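Xyloglucan-specific endo-beta-1,4-glucanase (Uncultured bacterium, PDB 4W88) probably cleaves internal beta-1,4 linkages in the glucan backbone of xyloglucan, as a plant cell-wall-degrading glycoside hydrolase of family GH5. Local coordinates at residues P227-T231 with Y232-G236; R285-G288 with D289-T293; G292-Q296 with D297-C301. The protein carries 1 engineered substitution. All blocks are in the same frame, centred on the assembly; numbering follows the deposited sequence.

Interaction 1: P227-T231 with Y232-G236. With BGC (beta-D-glucopyranose), chain C; BGC (beta-D-glucopyranose), chain B.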
loop_
_atom_site.group_PDB
_atom_site.type_symbol
_atom_site.label_atom_id
_atom_site.label_comp_id
_atom_site.label_asym_id
_atom_site.label_seq_id
_atom_site.Cartn_x
_atom_site.Cartn_y
_atom_site.Cartn_z
ATOM N N PRO A 227 0.096 16.493 6.062
ATOM C CA PRO A 227 -0.687 16.408 7.331
ATOM C C PRO A 227 -2.139 16.005 7.053
ATOM O O PRO A 227 -2.736 16.364 6.021
ATOM C CB PRO A 227 -0.710 17.884 7.844
ATOM C CG PRO A 227 0.119 18.649 6.923
ATOM C CD PRO A 227 0.274 17.889 5.628
ATOM N N TYR A 228 -2.710 15.255 7.993
ATOM C CA TYR A 228 -4.040 14.748 7.926
ATOM C C TYR A 228 -5.067 15.817 7.652
ATOM O O TYR A 228 -5.979 15.658 6.847
ATOM C CB TYR A 228 -4.346 14.002 9.235
ATOM C CG TYR A 228 -5.760 13.522 9.346
ATOM C CD1 TYR A 228 -6.179 12.432 8.652
ATOM C CD2 TYR A 228 -6.676 14.143 10.177
ATOM C CE1 TYR A 228 -7.474 11.988 8.711
ATOM C CE2 TYR A 228 -7.959 13.683 10.264
ATOM C CZ TYR A 228 -8.349 12.611 9.508
ATOM O OH TYR A 228 -9.601 12.092 9.591
ATOM N N PHE A 229 -4.900 16.948 8.303
ATOM C CA PHE A 229 -5.898 18.047 8.121
ATOM C C PHE A 229 -5.890 18.713 6.753
ATOM O O PHE A 229 -6.886 19.382 6.366
ATOM C CB PHE A 229 -5.759 19.081 9.217
ATOM C CG PHE A 229 -6.357 18.650 10.544
ATOM C CD1 PHE A 229 -7.464 17.814 10.596
ATOM C CD2 PHE A 229 -5.879 19.160 11.718
ATOM C CE1 PHE A 229 -8.020 17.418 11.803
ATOM C CE2 PHE A 229 -6.453 18.791 12.935
ATOM C CZ PHE A 229 -7.533 17.921 12.965
ATOM N N PHE A 230 -4.795 18.550 6.015
ATOM C CA PHE A 230 -4.791 18.979 4.627
ATOM C C PHE A 230 -5.364 17.916 3.693
ATOM O O PHE A 230 -6.090 18.226 2.748
ATOM C CB PHE A 230 -3.384 19.350 4.180
ATOM C CG PHE A 230 -3.337 19.779 2.750
ATOM C CD1 PHE A 230 -3.896 20.987 2.359
ATOM C CD2 PHE A 230 -2.760 18.998 1.803
ATOM C CE1 PHE A 230 -3.885 21.356 1.015
ATOM C CE2 PHE A 230 -2.753 19.371 0.477
ATOM C CZ PHE A 230 -3.328 20.533 0.082
ATOM N N THR A 231 -4.984 16.647 3.929
ATOM C CA THR A 231 -5.272 15.594 2.961
ATOM C C THR A 231 -6.669 14.990 3.075
ATOM O O THR A 231 -7.243 14.448 2.089
ATOM C CB THR A 231 -4.233 14.433 3.085
ATOM O OG1 THR A 231 -4.228 13.975 4.435
ATOM C CG2 THR A 231 -2.829 14.944 2.756
ATOM N N TYR A 232 -7.203 15.066 4.304
ATOM C CA TYR A 232 -8.576 14.569 4.640
ATOM C C TYR A 232 -9.556 15.685 4.992
ATOM O O TYR A 232 -9.161 16.800 5.187
ATOM C CB TYR A 232 -8.512 13.535 5.791
ATOM C CG TYR A 232 -8.102 12.107 5.334
ATOM C CD1 TYR A 232 -6.776 11.842 4.902
ATOM C CD2 TYR A 232 -9.038 11.080 5.293
ATOM C CE1 TYR A 232 -6.438 10.553 4.466
ATOM C CE2 TYR A 232 -8.706 9.817 4.866
ATOM C CZ TYR A 232 -7.439 9.583 4.463
ATOM O OH TYR A 232 -7.138 8.299 4.045
ATOM N N VAL A 233 -10.827 15.372 4.977
ATOM C CA VAL A 233 -11.877 16.278 5.431
ATOM C C VAL A 233 -12.281 15.872 6.855
ATOM O O VAL A 233 -12.571 14.701 7.083
ATOM C CB VAL A 233 -13.107 16.234 4.530
ATOM C CG1 VAL A 233 -14.176 17.248 5.020
ATOM C CG2 VAL A 233 -12.709 16.525 3.115
ATOM N N ALA A 234 -12.180 16.812 7.802
ATOM C CA ALA A 234 -12.434 16.558 9.228
ATOM C C ALA A 234 -12.603 17.894 9.917
ATOM O O ALA A 234 -12.334 18.903 9.281
ATOM C CB ALA A 234 -11.278 15.834 9.841
ATOM N N ASP A 235 -13.005 17.865 11.211
ATOM C CA ASP A 235 -13.150 19.055 11.996
ATOM C C ASP A 235 -11.732 19.542 12.203
ATOM O O ASP A 235 -10.910 18.864 12.776
ATOM C CB ASP A 235 -13.804 18.676 13.337
ATOM C CG ASP A 235 -13.786 19.802 14.423
ATOM O OD1 ASP A 235 -13.507 20.985 14.172
ATOM O OD2 ASP A 235 -14.085 19.455 15.606
ATOM N N GLY A 236 -11.449 20.716 11.693
ATOM C CA GLY A 236 -10.081 21.300 11.759
ATOM C C GLY A 236 -9.348 21.277 10.412
ATOM O O GLY A 236 -8.240 21.866 10.256
HETATM C C2 BGC C . -6.532 10.386 12.784
HETATM C C3 BGC C . -5.889 10.022 11.408
HETATM C C4 BGC C . -6.690 8.799 11.023
HETATM C C5 BGC C . -8.111 9.156 11.527
HETATM C C6 BGC C . -9.093 7.981 11.594
HETATM C C1 BGC C . -7.919 11.074 12.869
HETATM O O1 BGC C . -8.552 11.778 14.079
HETATM O O2 BGC C . -5.746 11.358 13.292
HETATM O O3 BGC C . -4.478 9.857 11.505
HETATM O O4 BGC C . -7.233 8.599 9.754
HETATM O O5 BGC C . -8.491 9.830 12.741
HETATM O O6 BGC C . -10.142 8.217 10.621
HETATM C C2 BGC B . -7.525 7.111 7.733
HETATM C C3 BGC B . -7.012 5.972 6.838
HETATM C C4 BGC B . -5.620 6.221 6.365
HETATM C C5 BGC B . -4.987 6.640 7.754
HETATM C C6 BGC B . -3.589 6.948 7.376
HETATM C C1 BGC B . -6.914 7.361 9.066
HETATM O O2 BGC B . -8.714 6.627 8.152
HETATM O O3 BGC B . -7.892 5.931 5.740
HETATM O O4 BGC B . -5.200 5.167 5.352
HETATM O O5 BGC B . -5.729 7.697 8.580
HETATM O O6 BGC B . -2.660 7.132 8.413
#
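Tyr228 carries its CG anti to the backbone N (chi1 175°) and Tyr232 carries its own anti to the carbonyl carbon (chi1 -80°); four residues apart, the two side chains cross at about a right angle, yet their ring planes differ by only 23°. The rings are slid apart and barely overlap, centroids 5.1 Å from each other. Contact is made at the root of the Tyr232 ring, where CG lies 3.4 Å from Tyr228 CE1. In the backbone, Tyr232 N donates to Tyr228 O at 2.9 Å, closing the last turn of helix 228-231. Thr231 OG1, itself bonded to Tyr225 O, sits in the plane of the Tyr232 ring at its edge, 3.4 Å from CD1.

Both tyrosines line the glycan pocket. The chain C glucose lies over one face of Tyr228, its C3 3.6 Å above the ring plane and offset toward the rim, while Tyr232 OH stands 3.0 Å from O3 of the chain B glucose. Replacing Tyr232 by an alanine removes the ring and its hydroxyl, which would probably let Tyr228 shift against its sugar and cost the chain B glucose O3 a close neighbour. Farther out, Phe229 receives Gly236 O over one face. In the fold, Tyr225 and Phe316 meet Tyr232 edge-to-face, and this short helix, which follows barrel strand 218-223, packs Phe230 on Ile283 of helix 280-295.

Interaction 2: R285-G288 with D289-T293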
loop_
_atom_site.group_PDB
_atom_site.type_symbol
_atom_site.label_atom_id
_atom_site.label_comp_id
_atom_site.label_asym_id
_atom_site.label_seq_id
_atom_site.Cartn_x
_atom_site.Cartn_y
_atom_site.Cartn_z
ATOM N N ARG A 285 1.343 22.517 -4.694
ATOM C CA ARG A 285 2.354 22.940 -3.740
ATOM C C ARG A 285 2.655 21.891 -2.657
ATOM O O ARG A 285 3.827 21.652 -2.298
ATOM C CB ARG A 285 1.937 24.265 -3.083
ATOM C CG ARG A 285 2.000 25.457 -4.037
ATOM C CD ARG A 285 1.936 26.790 -3.283
ATOM N NE ARG A 285 0.543 27.044 -2.903
ATOM C CZ ARG A 285 -0.380 27.603 -3.677
ATOM N NH1 ARG A 285 -0.104 28.006 -4.885
ATOM N NH2 ARG A 285 -1.611 27.752 -3.228
ATOM N N TRP A 286 1.620 21.233 -2.167
ATOM C CA TRP A 286 1.806 20.201 -1.157
ATOM C C TRP A 286 2.655 19.053 -1.718
ATOM O O TRP A 286 3.557 18.560 -1.042
ATOM C CB TRP A 286 0.446 19.675 -0.691
ATOM C CG TRP A 286 0.559 18.492 0.214
ATOM C CD1 TRP A 286 0.884 18.471 1.547
ATOM C CD2 TRP A 286 0.390 17.139 -0.181
ATOM N NE1 TRP A 286 0.935 17.181 2.002
ATOM C CE2 TRP A 286 0.618 16.340 0.951
ATOM C CE3 TRP A 286 0.069 16.530 -1.391
ATOM C CZ2 TRP A 286 0.570 14.935 0.890
ATOM C CZ3 TRP A 286 0.023 15.165 -1.454
ATOM C CH2 TRP A 286 0.252 14.378 -0.325
ATOM N N ILE A 287 2.391 18.650 -2.966
ATOM C CA ILE A 287 3.170 17.534 -3.585
ATOM C C ILE A 287 4.638 17.905 -3.676
ATOM O O ILE A 287 5.508 17.116 -3.351
ATOM C CB ILE A 287 2.624 17.148 -4.996
ATOM C CG1 ILE A 287 1.152 16.606 -4.911
ATOM C CG2 ILE A 287 3.586 16.325 -5.789
ATOM C CD1 ILE A 287 0.379 16.461 -6.207
ATOM N N GLY A 288 4.895 19.162 -4.050
ATOM C CA GLY A 288 6.278 19.660 -4.031
ATOM C C GLY A 288 6.959 19.466 -2.691
ATOM O O GLY A 288 8.070 18.982 -2.613
ATOM N N ASP A 289 6.275 19.850 -1.629
ATOM C CA ASP A 289 6.845 19.766 -0.292
ATOM C C ASP A 289 6.928 18.344 0.214
ATOM O O ASP A 289 7.933 17.948 0.863
ATOM C CB ASP A 289 5.997 20.614 0.701
ATOM C CG ASP A 289 6.284 22.092 0.581
ATOM O OD1 ASP A 289 7.351 22.468 0.024
ATOM O OD2 ASP A 289 5.469 22.884 1.053
ATOM N N TYR A 290 5.896 17.579 -0.104
ATOM C CA TYR A 290 5.778 16.204 0.420
ATOM C C TYR A 290 6.678 15.227 -0.376
ATOM O O TYR A 290 7.576 14.575 0.183
ATOM C CB TYR A 290 4.329 15.778 0.396
ATOM C CG TYR A 290 4.208 14.360 0.866
ATOM C CD1 TYR A 290 4.073 14.042 2.191
ATOM C CD2 TYR A 290 4.258 13.347 -0.053
ATOM C CE1 TYR A 290 4.054 12.709 2.622
ATOM C CE2 TYR A 290 4.213 12.052 0.315
ATOM C CZ TYR A 290 4.128 11.664 1.628
ATOM O OH TYR A 290 4.090 10.323 1.964
ATOM N N VAL A 291 6.472 15.148 -1.686
ATOM C CA VAL A 291 7.307 14.268 -2.512
ATOM C C VAL A 291 8.743 14.746 -2.537
ATOM O O VAL A 291 9.685 13.926 -2.488
ATOM C CB VAL A 291 6.699 14.018 -3.892
ATOM C CG1 VAL A 291 7.550 13.016 -4.682
ATOM C CG2 VAL A 291 5.248 13.501 -3.746
ATOM N N GLY A 292 8.924 16.063 -2.581
ATOM C CA GLY A 292 10.274 16.637 -2.432
ATOM C C GLY A 292 11.053 16.189 -1.175
ATOM O O GLY A 292 12.301 15.941 -1.234
ATOM N N THR A 293 10.327 16.012 -0.081
ATOM C CA THR A 293 10.899 15.539 1.142
ATOM C C THR A 293 11.367 14.070 0.958
ATOM O O THR A 293 12.493 13.724 1.327
ATOM C CB THR A 293 9.919 15.654 2.329
ATOM O OG1 THR A 293 9.647 17.035 2.603
ATOM C CG2 THR A 293 10.527 15.003 3.616
#
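Trp286 and Tyr290 are set one turn apart by helix 280-295, and the same first torsion in both, CG anti to the backbone N (chi1 173° and 177°), sends them out side by side. Here the packing is tight. Tyr290 CB sits over the six-membered ring of Trp286 in a CH-pi contact, 4.1 Å from the centroid, and Tyr290 CG comes to 3.7 Å from Trp286 CZ2. The ring planes are 18° apart but slid so far that they hardly overlap. Along the backbone, Tyr290 N donates to Trp286 O at 2.7 Å. A second buried pair has Ile287 CG2 and Val291 CG2 3.9 Å apart, with Ile287 leaning on helix 329-336.

The glycine side faces solvent more. The bond from Gly292 N to Gly288 O is weak, yet Gly292 CA lies only 3.2 Å from that O, leaving no room for a side chain on Gly292. Partly exposed Asp289 sends OD2 to Trp241 NE1.

Each largely apolar ring has its one polar atom bonded to the chain after strand 218-223. Trp286 NE1, off the ring's axis, bonds Thr226 O and should help set the indole's turn; Tyr290 OH, bonded to Thr224 OG1, holds only the phenol's end, so packing on Trp286 probably limits that ring's rotation.

Interaction 3: G292-Q296 with D297-C301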
loop_
_atom_site.group_PDB
_atom_site.type_symbol
_atom_site.label_atom_id
_atom_site.label_comp_id
_atom_site.label_asym_id
_atom_site.label_seq_id
_atom_site.Cartn_x
_atom_site.Cartn_y
_atom_site.Cartn_z
ATOM N N GLY A 292 8.924 16.063 -2.581
ATOM C CA GLY A 292 10.274 16.637 -2.432
ATOM C C GLY A 292 11.053 16.189 -1.175
ATOM O O GLY A 292 12.301 15.941 -1.234
ATOM N N THR A 293 10.327 16.012 -0.081
ATOM C CA THR A 293 10.899 15.539 1.142
ATOM C C THR A 293 11.367 14.070 0.958
ATOM O O THR A 293 12.493 13.724 1.327
ATOM C CB THR A 293 9.919 15.654 2.329
ATOM O OG1 THR A 293 9.647 17.035 2.603
ATOM C CG2 THR A 293 10.527 15.003 3.616
ATOM N N LEU A 294 10.517 13.224 0.360
ATOM C CA LEU A 294 10.864 11.812 0.080
ATOM C C LEU A 294 12.054 11.682 -0.848
ATOM O O LEU A 294 12.957 10.827 -0.634
ATOM C CB LEU A 294 9.670 11.079 -0.516
ATOM C CG LEU A 294 8.472 10.926 0.408
ATOM C CD1 LEU A 294 7.402 10.130 -0.327
ATOM C CD2 LEU A 294 8.754 10.383 1.803
ATOM N N ASP A 295 12.079 12.562 -1.849
ATOM C CA ASP A 295 13.140 12.523 -2.874
ATOM C C ASP A 295 14.529 12.787 -2.312
ATOM O O ASP A 295 15.539 12.401 -2.902
ATOM C CB ASP A 295 12.845 13.493 -4.002
ATOM C CG ASP A 295 11.665 13.049 -4.850
ATOM O OD1 ASP A 295 11.311 11.827 -4.824
ATOM O OD2 ASP A 295 11.127 13.917 -5.601
ATOM N N GLN A 296 14.611 13.423 -1.169
ATOM C CA GLN A 296 15.940 13.691 -0.590
ATOM C C GLN A 296 16.706 12.416 -0.364
ATOM O O GLN A 296 17.937 12.438 -0.366
ATOM C CB GLN A 296 15.797 14.340 0.769
ATOM C CG GLN A 296 15.049 15.650 0.772
ATOM C CD GLN A 296 14.865 16.129 2.194
ATOM O OE1 GLN A 296 14.073 15.570 3.024
ATOM N NE2 GLN A 296 15.656 17.098 2.526
ATOM N N ASP A 297 16.002 11.333 -0.030
ATOM C CA ASP A 297 16.655 10.053 0.215
ATOM C C ASP A 297 16.225 8.967 -0.791
ATOM O O ASP A 297 16.431 7.771 -0.562
ATOM C CB ASP A 297 16.430 9.593 1.664
ATOM C CG ASP A 297 17.021 10.554 2.656
ATOM O OD1 ASP A 297 18.270 10.478 2.810
ATOM O OD2 ASP A 297 16.281 11.440 3.198
ATOM N N GLY A 298 15.643 9.385 -1.903
ATOM C CA GLY A 298 15.170 8.469 -2.944
ATOM C C GLY A 298 14.083 7.498 -2.485
ATOM O O GLY A 298 13.975 6.347 -3.012
ATOM N N VAL A 299 13.272 7.952 -1.533
ATOM C CA VAL A 299 12.148 7.124 -1.061
ATOM C C VAL A 299 10.997 7.286 -2.034
ATOM O O VAL A 299 10.662 8.407 -2.449
ATOM C CB VAL A 299 11.744 7.529 0.378
ATOM C CG1 VAL A 299 10.506 6.780 0.853
ATOM C CG2 VAL A 299 12.913 7.297 1.323
ATOM N N LYS A 300 10.398 6.165 -2.402
ATOM C CA LYS A 300 9.311 6.133 -3.371
ATOM C C LYS A 300 7.946 6.084 -2.672
ATOM O O LYS A 300 7.839 5.565 -1.526
ATOM C CB LYS A 300 9.486 4.941 -4.301
ATOM C CG LYS A 300 10.879 4.855 -4.939
ATOM C CD LYS A 300 11.157 6.082 -5.831
ATOM C CE LYS A 300 12.554 5.999 -6.410
ATOM N NZ LYS A 300 12.725 7.222 -7.193
ATOM N N CYS A 301 6.939 6.610 -3.360
ATOM C CA CYS A 301 5.592 6.560 -2.852
ATOM C C CYS A 301 4.644 6.085 -3.937
ATOM O O CYS A 301 4.926 6.173 -5.158
ATOM C CB CYS A 301 5.141 7.942 -2.307
ATOM S SG CYS A 301 5.020 9.277 -3.466
HETATM O O HOH W 1 9.203 10.024 -4.101
HETATM O O HOH W 2 12.488 9.347 -4.844
#
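The carbonyl group of Leu294 is approached from both faces of its plane: Val299 N comes in at 3.0 Å on one and Asp297 N, bonded to the same Leu294 O, at 3.1 Å on the other, neither on a lone pair. Gly298 N stands still more steeply over the carbonyl of Asp295, 3.2 Å from its O and 78° out of the plane. These three bonds pull the chain back across the end of the helix.

The Leu294 side chain fills the fold this makes. With CG anti to the carbonyl carbon (chi1 -65°), its methyls part to different partners, CD1 to Cys301 CB at 3.7 Å and CD2 to Val299 CG1 at 4.1 Å; its CB is 3.4 Å from Val299 O. On the wetter side two waters sit between Asp295 OD1 and Val299 O; each can donate toward both oxygens, though not all the acceptors about it can be served at once. One also accepts from Lys300 NZ. Asp295 OD2 is hydrogen-bonded to His338 ND1. The Asp297 carboxylate reaches to helix 246-261, in a salt bridge with Lys257 and a hydrogen bond with Tyr253.

Gly298, with its positive phi of 62°, is the C-prime residue of a Schellman motif, combined with a type I turn from Asp295 to Gly298, and it delivers the chain into strand 300-305 of the barrel's beta-alpha-beta unit.

In the fold
From the N terminus, interaction 1 closes before interaction 2 opens, and interaction 3 begins on the stretch where interaction 2 ends, sharing Gly292 and Thr293 with it; each is one continuous run of chain. Interaction 1 follows barrel strand 218-223 and contributes Tyr228 and Tyr232 to the glycan pocket. After helix 246-261 and strand 267-272 the chain enters helix 280-295, where interaction 2 sits; the two touch through Phe230 CE2 and Trp286 CB, 3.4 Å apart, though their centres are about 17 Å from each other. Interaction 3 leads the chain from that helix into strand 300-305, the last of the eight barrel strands, completing the beta-alpha-beta unit begun by strand 267-272. Helix 280-295 thus runs from the sugar-binding loop to the opposite end of the barrel.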